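Local atomic coordinates of inorganic pyrophosphatase (Helicobacter pylori, PDB entry 2BQX), a protein that hydrolyses inorganic pyrophosphate to two phosphate ions, with magnesium as cofactor. Residues K85-V91 against L104-D110; E7-D11 against V57-L61. One frame throughout, in Å; residues are numbered along the deposited sequence.

Contact 1 (K85-V91 against L104-D110)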
ATOM      1  N   LYS A  85       7.373 -19.299 -13.710  1.00 24.04           N
ATOM      2  CA  LYS A  85       7.542 -20.733 -13.905  1.00 24.38           C
ATOM      3  C   LYS A  85       7.073 -21.359 -12.600  1.00 24.11           C
ATOM      4  O   LYS A  85       7.559 -21.010 -11.522  1.00 22.62           O
ATOM      5  CB  LYS A  85       9.010 -21.077 -14.162  1.00 27.78           C
ATOM      6  CG  LYS A  85       9.562 -20.553 -15.477  1.00 32.55           C
ATOM      7  CD  LYS A  85      10.982 -21.055 -15.701  1.00 38.65           C
ATOM      8  CE  LYS A  85      11.495 -20.677 -17.080  1.00 41.94           C
ATOM      9  NZ  LYS A  85      12.829 -21.300 -17.348  1.00 43.94           N
ATOM     10  N   ALA A  86       6.125 -22.282 -12.696  1.00 22.37           N
ATOM     11  CA  ALA A  86       5.564 -22.913 -11.515  1.00 22.39           C
ATOM     12  C   ALA A  86       5.609 -24.437 -11.545  1.00 22.74           C
ATOM     13  O   ALA A  86       6.032 -25.045 -12.530  1.00 23.55           O
ATOM     14  CB  ALA A  86       4.124 -22.449 -11.342  1.00 21.77           C
ATOM     15  N   ARG A  87       5.179 -25.050 -10.449  1.00 23.63           N
ATOM     16  CA  ARG A  87       5.132 -26.504 -10.357  1.00 23.59           C
ATOM     17  C   ARG A  87       3.786 -26.880  -9.756  1.00 23.12           C
ATOM     18  O   ARG A  87       3.303 -26.224  -8.836  1.00 24.04           O
ATOM     19  CB  ARG A  87       6.275 -27.030  -9.489  1.00 23.13           C
ATOM     20  CG  ARG A  87       6.256 -26.554  -8.050  1.00 23.09           C
ATOM     21  CD  ARG A  87       7.574 -26.908  -7.367  1.00 22.96           C
ATOM     22  NE  ARG A  87       7.625 -26.450  -5.988  1.00 22.16           N
ATOM     23  CZ  ARG A  87       6.984 -27.028  -4.979  1.00 24.81           C
ATOM     24  NH1 ARG A  87       7.090 -26.524  -3.755  1.00 25.06           N
ATOM     25  NH2 ARG A  87       6.255 -28.118  -5.187  1.00 26.77           N
ATOM     26  N   LEU A  88       3.174 -27.929 -10.291  1.00 22.53           N
ATOM     27  CA  LEU A  88       1.872 -28.384  -9.812  1.00 23.39           C
ATOM     28  C   LEU A  88       1.912 -29.129  -8.486  1.00 22.57           C
ATOM     29  O   LEU A  88       2.861 -29.858  -8.199  1.00 23.86           O
ATOM     30  CB  LEU A  88       1.229 -29.311 -10.849  1.00 23.22           C
ATOM     31  CG  LEU A  88       0.267 -28.783 -11.909  1.00 27.63           C
ATOM     32  CD1 LEU A  88       0.728 -27.464 -12.464  1.00 28.16           C
ATOM     33  CD2 LEU A  88       0.144 -29.844 -13.005  1.00 25.04           C
ATOM     34  N   VAL A  89       0.871 -28.935  -7.681  1.00 22.18           N
ATOM     35  CA  VAL A  89       0.742 -29.646  -6.417  1.00 22.89           C
ATOM     36  C   VAL A  89      -0.689 -30.153  -6.253  1.00 22.55           C
ATOM     37  O   VAL A  89      -0.986 -30.908  -5.327  1.00 23.89           O
ATOM     38  CB  VAL A  89       1.134 -28.778  -5.180  1.00 22.08           C
ATOM     39  CG1 VAL A  89       2.616 -28.428  -5.250  1.00 23.76           C
ATOM     40  CG2 VAL A  89       0.286 -27.517  -5.111  1.00 23.08           C
ATOM     41  N   GLY A  90      -1.574 -29.742  -7.161  1.00 22.69           N
ATOM     42  CA  GLY A  90      -2.959 -30.184  -7.086  1.00 20.90           C
ATOM     43  C   GLY A  90      -3.898 -29.497  -8.062  1.00 21.47           C
ATOM     44  O   GLY A  90      -3.458 -28.778  -8.956  1.00 21.59           O
ATOM     45  N   VAL A  91      -5.196 -29.735  -7.897  1.00 21.60           N
ATOM     46  CA  VAL A  91      -6.202 -29.122  -8.755  1.00 21.60           C
ATOM     47  C   VAL A  91      -7.511 -28.930  -7.988  1.00 22.07           C
ATOM     48  O   VAL A  91      -7.868 -29.743  -7.130  1.00 21.81           O
ATOM     49  CB  VAL A  91      -6.461 -29.979 -10.034  1.00 22.24           C
ATOM     50  CG1 VAL A  91      -6.958 -31.366  -9.649  1.00 24.31           C
ATOM     51  CG2 VAL A  91      -7.473 -29.282 -10.934  1.00 22.35           C
ATOM     52  N   LEU A 104      -5.864 -25.348 -11.755  1.00 22.06           N
ATOM     53  CA  LEU A 104      -4.641 -26.007 -11.331  1.00 22.14           C
ATOM     54  C   LEU A 104      -4.115 -25.247 -10.111  1.00 22.05           C
ATOM     55  O   LEU A 104      -4.247 -24.028 -10.037  1.00 22.10           O
ATOM     56  CB  LEU A 104      -3.602 -25.975 -12.460  1.00 22.25           C
ATOM     57  CG  LEU A 104      -3.924 -26.785 -13.724  1.00 21.12           C
ATOM     58  CD1 LEU A 104      -2.885 -26.518 -14.814  1.00 22.07           C
ATOM     59  CD2 LEU A 104      -3.954 -28.258 -13.372  1.00 21.43           C
ATOM     60  N   ILE A 105      -3.542 -25.969  -9.153  1.00 21.23           N
ATOM     61  CA  ILE A 105      -2.984 -25.349  -7.949  1.00 20.66           C
ATOM     62  C   ILE A 105      -1.473 -25.480  -8.068  1.00 20.89           C
ATOM     63  O   ILE A 105      -0.947 -26.592  -8.152  1.00 20.94           O
ATOM     64  CB  ILE A 105      -3.450 -26.071  -6.663  1.00 19.29           C
ATOM     65  CG1 ILE A 105      -4.981 -26.075  -6.579  1.00 19.89           C
ATOM     66  CG2 ILE A 105      -2.829 -25.403  -5.427  1.00 20.53           C
ATOM     67  CD1 ILE A 105      -5.636 -24.710  -6.604  1.00 18.05           C
ATOM     68  N   ALA A 106      -0.771 -24.351  -8.072  1.00 19.59           N
ATOM     69  CA  ALA A 106       0.680 -24.383  -8.227  1.00 20.10           C
ATOM     70  C   ALA A 106       1.455 -23.453  -7.307  1.00 21.53           C
ATOM     71  O   ALA A 106       0.880 -22.629  -6.604  1.00 21.29           O
ATOM     72  CB  ALA A 106       1.038 -24.063  -9.675  1.00 18.36           C
ATOM     73  N   LEU A 107       2.776 -23.598  -7.348  1.00 21.61           N
ATOM     74  CA  LEU A 107       3.697 -22.783  -6.567  1.00 21.75           C
ATOM     75  C   LEU A 107       4.839 -22.391  -7.497  1.00 21.71           C
ATOM     76  O   LEU A 107       5.124 -23.090  -8.471  1.00 23.18           O
ATOM     77  CB  LEU A 107       4.254 -23.591  -5.390  1.00 20.67           C
ATOM     78  CG  LEU A 107       3.307 -23.895  -4.224  1.00 23.63           C
ATOM     79  CD1 LEU A 107       3.837 -25.064  -3.421  1.00 25.03           C
ATOM     80  CD2 LEU A 107       3.161 -22.655  -3.350  1.00 23.50           C
ATOM     81  N   PRO A 108       5.496 -21.256  -7.227  1.00 22.31           N
ATOM     82  CA  PRO A 108       6.603 -20.873  -8.105  1.00 21.86           C
ATOM     83  C   PRO A 108       7.667 -21.948  -7.936  1.00 21.60           C
ATOM     84  O   PRO A 108       7.709 -22.604  -6.897  1.00 22.64           O
ATOM     85  CB  PRO A 108       7.067 -19.542  -7.521  1.00 22.19           C
ATOM     86  CG  PRO A 108       5.819 -18.990  -6.893  1.00 23.05           C
ATOM     87  CD  PRO A 108       5.230 -20.209  -6.226  1.00 20.85           C
ATOM     88  N   ILE A 109       8.514 -22.148  -8.937  1.00 22.69           N
ATOM     89  CA  ILE A 109       9.557 -23.152  -8.787  1.00 24.59           C
ATOM     90  C   ILE A 109      10.523 -22.651  -7.721  1.00 26.24           C
ATOM     91  O   ILE A 109      10.654 -21.441  -7.515  1.00 25.66           O
ATOM     92  CB  ILE A 109      10.316 -23.401 -10.104  1.00 24.15           C
ATOM     93  CG1 ILE A 109      10.821 -22.078 -10.681  1.00 25.06           C
ATOM     94  CG2 ILE A 109       9.407 -24.123 -11.105  1.00 23.42           C
ATOM     95  CD1 ILE A 109      11.677 -22.250 -11.920  1.00 25.62           C
ATOM     96  N   ASP A 110      11.190 -23.579  -7.041  1.00 26.61           N
ATOM     97  CA  ASP A 110      12.131 -23.228  -5.977  1.00 29.65           C
ATOM     98  C   ASP A 110      13.218 -22.241  -6.399  1.00 29.35           C
ATOM     99  O   ASP A 110      13.699 -21.454  -5.581  1.00 29.11           O
ATOM    100  CB  ASP A 110      12.781 -24.495  -5.401  1.00 30.19           C
ATOM    101  CG  ASP A 110      11.818 -25.325  -4.576  1.00 33.38           C
ATOM    102  OD1 ASP A 110      10.724 -24.827  -4.243  1.00 33.01           O
ATOM    103  OD2 ASP A 110      12.154 -26.481  -4.242  1.00 36.50           O
TER
HETATM  104  O   HOH W   1       8.176 -23.963  -4.579  1.00 37.08           O
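I105 O is gripped by two successive amides, V89 N at 3.0 Å and, in a weak and bent bond, G90 N at 3.4 Å. V89 and G90 thus share one partner, a classic beta bulge that shifts the antiparallel register by one. Beyond it, I105 N returns a 2.8 Å bond to G90 O. V89 CG2 leans on I105 CG2 at 3.8 Å and its other branch, CG1, on L107 CD1, so one valine packs against both. These strands form the hairpin 83-96/99-108 of the beta-barrel core of family I soluble pyrophosphatases. L88, V91, L104 and A106 line one face, where L88 and V91 rest on helix 157-171. On the other face R87, its CG set between backbone N and carbonyl carbon (chi1 62°), runs out extended to NE, and L107 CD1 lies over one guanidinium face, 3.6 Å from R87 NH1. R87 NH2 is hydrogen-bonded to V119 O, outside both segments. R87 NH1 donates to a water that in turn donates to P108 O and, at 2.7 Å, to D110 OD1; the direct R87 NE to D110 OD1 salt bridge is long, at 3.9 Å.

Contact 2 (E7-D11 against V57-L61)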
ATOM      1  N   GLU A   7       9.091 -19.223 -25.131  1.00 56.12           N
ATOM      2  CA  GLU A   7       9.439 -20.661 -24.932  1.00 57.10           C
ATOM      3  C   GLU A   7       8.562 -21.207 -23.812  1.00 56.72           C
ATOM      4  O   GLU A   7       8.968 -21.235 -22.647  1.00 56.80           O
ATOM      5  CB  GLU A   7      10.919 -20.805 -24.553  1.00 58.43           C
ATOM      6  CG  GLU A   7      11.845 -19.855 -25.304  1.00 60.38           C
ATOM      7  CD  GLU A   7      11.985 -18.504 -24.620  1.00 61.53           C
ATOM      8  OE1 GLU A   7      12.784 -18.399 -23.662  1.00 61.89           O
ATOM      9  OE2 GLU A   7      11.288 -17.550 -25.030  1.00 62.33           O
ATOM     10  N   VAL A   8       7.355 -21.631 -24.172  1.00 55.52           N
ATOM     11  CA  VAL A   8       6.402 -22.154 -23.203  1.00 54.81           C
ATOM     12  C   VAL A   8       6.749 -23.562 -22.726  1.00 53.81           C
ATOM     13  O   VAL A   8       6.805 -24.498 -23.522  1.00 53.68           O
ATOM     14  CB  VAL A   8       4.977 -22.173 -23.792  1.00 55.20           C
ATOM     15  CG1 VAL A   8       3.985 -22.634 -22.738  1.00 55.79           C
ATOM     16  CG2 VAL A   8       4.610 -20.793 -24.301  1.00 55.77           C
ATOM     17  N   SER A   9       6.986 -23.704 -21.426  1.00 52.55           N
ATOM     18  CA  SER A   9       7.309 -25.001 -20.846  1.00 51.71           C
ATOM     19  C   SER A   9       6.041 -25.647 -20.283  1.00 51.07           C
ATOM     20  O   SER A   9       5.288 -25.015 -19.540  1.00 50.53           O
ATOM     21  CB  SER A   9       8.348 -24.837 -19.730  1.00 51.42           C
ATOM     22  OG  SER A   9       8.567 -26.064 -19.048  1.00 50.55           O
ATOM     23  N   HIS A  10       5.809 -26.906 -20.650  1.00 49.94           N
ATOM     24  CA  HIS A  10       4.637 -27.645 -20.190  1.00 48.84           C
ATOM     25  C   HIS A  10       5.018 -28.698 -19.155  1.00 48.03           C
ATOM     26  O   HIS A  10       4.241 -29.601 -18.848  1.00 47.99           O
ATOM     27  CB  HIS A  10       3.936 -28.308 -21.381  1.00 48.03           C
ATOM     28  CG  HIS A  10       3.113 -27.363 -22.202  1.00 47.43           C
ATOM     29  ND1 HIS A  10       2.727 -27.639 -23.495  1.00 47.13           N
ATOM     30  CD2 HIS A  10       2.585 -26.151 -21.901  1.00 46.87           C
ATOM     31  CE1 HIS A  10       1.998 -26.638 -23.958  1.00 46.58           C
ATOM     32  NE2 HIS A  10       1.897 -25.723 -23.011  1.00 46.88           N
ATOM     33  N   ASP A  11       6.227 -28.579 -18.621  1.00 47.09           N
ATOM     34  CA  ASP A  11       6.696 -29.516 -17.611  1.00 46.41           C
ATOM     35  C   ASP A  11       5.907 -29.281 -16.323  1.00 45.09           C
ATOM     36  O   ASP A  11       5.846 -28.159 -15.815  1.00 43.24           O
ATOM     37  CB  ASP A  11       8.191 -29.310 -17.363  1.00 48.54           C
ATOM     38  CG  ASP A  11       8.776 -30.346 -16.429  1.00 50.33           C
ATOM     39  OD1 ASP A  11       9.987 -30.257 -16.126  1.00 52.04           O
ATOM     40  OD2 ASP A  11       8.028 -31.250 -16.000  1.00 51.38           O
ATOM     41  N   VAL A  57      -2.125 -21.291 -18.501  1.00 24.95           N
ATOM     42  CA  VAL A  57      -0.967 -21.944 -19.092  1.00 25.05           C
ATOM     43  C   VAL A  57      -1.097 -21.830 -20.602  1.00 25.30           C
ATOM     44  O   VAL A  57      -2.045 -22.345 -21.190  1.00 24.13           O
ATOM     45  CB  VAL A  57      -0.902 -23.436 -18.722  1.00 26.04           C
ATOM     46  CG1 VAL A  57       0.397 -24.028 -19.235  1.00 25.46           C
ATOM     47  CG2 VAL A  57      -1.025 -23.613 -17.218  1.00 25.84           C
ATOM     48  N   PRO A  58      -0.146 -21.142 -21.251  1.00 25.42           N
ATOM     49  CA  PRO A  58      -0.158 -20.956 -22.703  1.00 26.47           C
ATOM     50  C   PRO A  58      -0.166 -22.265 -23.481  1.00 28.05           C
ATOM     51  O   PRO A  58       0.324 -23.290 -23.006  1.00 27.98           O
ATOM     52  CB  PRO A  58       1.128 -20.175 -22.965  1.00 26.17           C
ATOM     53  CG  PRO A  58       1.347 -19.436 -21.696  1.00 25.96           C
ATOM     54  CD  PRO A  58       1.016 -20.465 -20.650  1.00 26.52           C
ATOM     55  N   ASN A  59      -0.725 -22.215 -24.681  1.00 30.08           N
ATOM     56  CA  ASN A  59      -0.766 -23.378 -25.560  1.00 31.20           C
ATOM     57  C   ASN A  59      -1.432 -24.598 -24.950  1.00 30.76           C
ATOM     58  O   ASN A  59      -0.935 -25.718 -25.072  1.00 31.33           O
ATOM     59  CB  ASN A  59       0.653 -23.730 -26.001  1.00 33.09           C
ATOM     60  CG  ASN A  59       1.375 -22.549 -26.602  1.00 35.51           C
ATOM     61  OD1 ASN A  59       0.868 -21.906 -27.520  1.00 36.64           O
ATOM     62  ND2 ASN A  59       2.564 -22.250 -26.085  1.00 37.36           N
ATOM     63  N   THR A  60      -2.557 -24.374 -24.286  1.00 29.76           N
ATOM     64  CA  THR A  60      -3.316 -25.454 -23.686  1.00 29.04           C
ATOM     65  C   THR A  60      -4.774 -25.167 -23.993  1.00 29.80           C
ATOM     66  O   THR A  60      -5.128 -24.048 -24.369  1.00 28.12           O
ATOM     67  CB  THR A  60      -3.124 -25.515 -22.157  1.00 28.41           C
ATOM     68  OG1 THR A  60      -3.680 -24.340 -21.555  1.00 26.76           O
ATOM     69  CG2 THR A  60      -1.644 -25.627 -21.810  1.00 27.37           C
ATOM     70  N   LEU A  61      -5.620 -26.177 -23.841  1.00 29.94           N
ATOM     71  CA  LEU A  61      -7.039 -26.012 -24.105  1.00 31.04           C
ATOM     72  C   LEU A  61      -7.807 -26.703 -22.982  1.00 31.10           C
ATOM     73  O   LEU A  61      -7.850 -27.933 -22.913  1.00 30.87           O
ATOM     74  CB  LEU A  61      -7.386 -26.629 -25.471  1.00 32.16           C
ATOM     75  CG  LEU A  61      -8.617 -26.092 -26.205  1.00 32.58           C
ATOM     76  CD1 LEU A  61      -9.854 -26.376 -25.377  1.00 35.63           C
ATOM     77  CD2 LEU A  61      -8.473 -24.596 -26.449  1.00 33.93           C
TER
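H10 carries CG beside its backbone N (chi1 -77°), which swings the imidazole across to the carbonyl of P58, and V8, with CG1 trans to N (chi1 -176°), brings both methyls against the same proline. H10 NE2 donates to P58 O at 2.9 Å in an almost linear bond (172°), the oxygen lying in the ring plane at the edge, which helps to hold the ring in its rotation about CB-CG. Around it, H10 CE1 comes within 3.3 Å of the backbone oxygen N59 O, T60 CG2 sits 3.7 Å from H10 NE2, and V57 CG1 approaches H10 CD2 obliquely. V8 CG1 and CG2 both reach P58 CB at 3.8 Å, and the N59 amide, its plane steeply inclined to the imidazole, brings ND2 obliquely against V8 CG2. N59 has left-handed backbone angles, and its chain turns tightly there; T60 OG1 bonds back to V57 O at 2.6 Å and also accepts from V68 N. I168 of helix 157-171 packs against the H10 side chain. The result is an N-terminal arm pinned by a histidine-to-carbonyl bond onto the turn after strand 53-56, at the start of the loop that carries D64 and runs to D69, two of the predicted magnesium ligands.

How the contacts relate
Contact 1 is mostly buried and pairs neighbouring strands of the barrel through a ladder of backbone bonds broken by one bulge, its polar side chains gathered at one end. Contact 2 is smaller, only partly buried and farther from the centre of the chain, joining the N-terminal arm to a turn through one side-chain-to-backbone bond and a little apolar packing. They meet where L104 CD1 packs on V57 CG2 at 4.2 Å, with both side chains about 7 Å from that of D69. Strand 14-21 serves both: L15 touches L88 in one and V57 in the other. Helix 157-171 also packs on both, on contact 1 near A160 and on contact 2 nearer its C-terminal end.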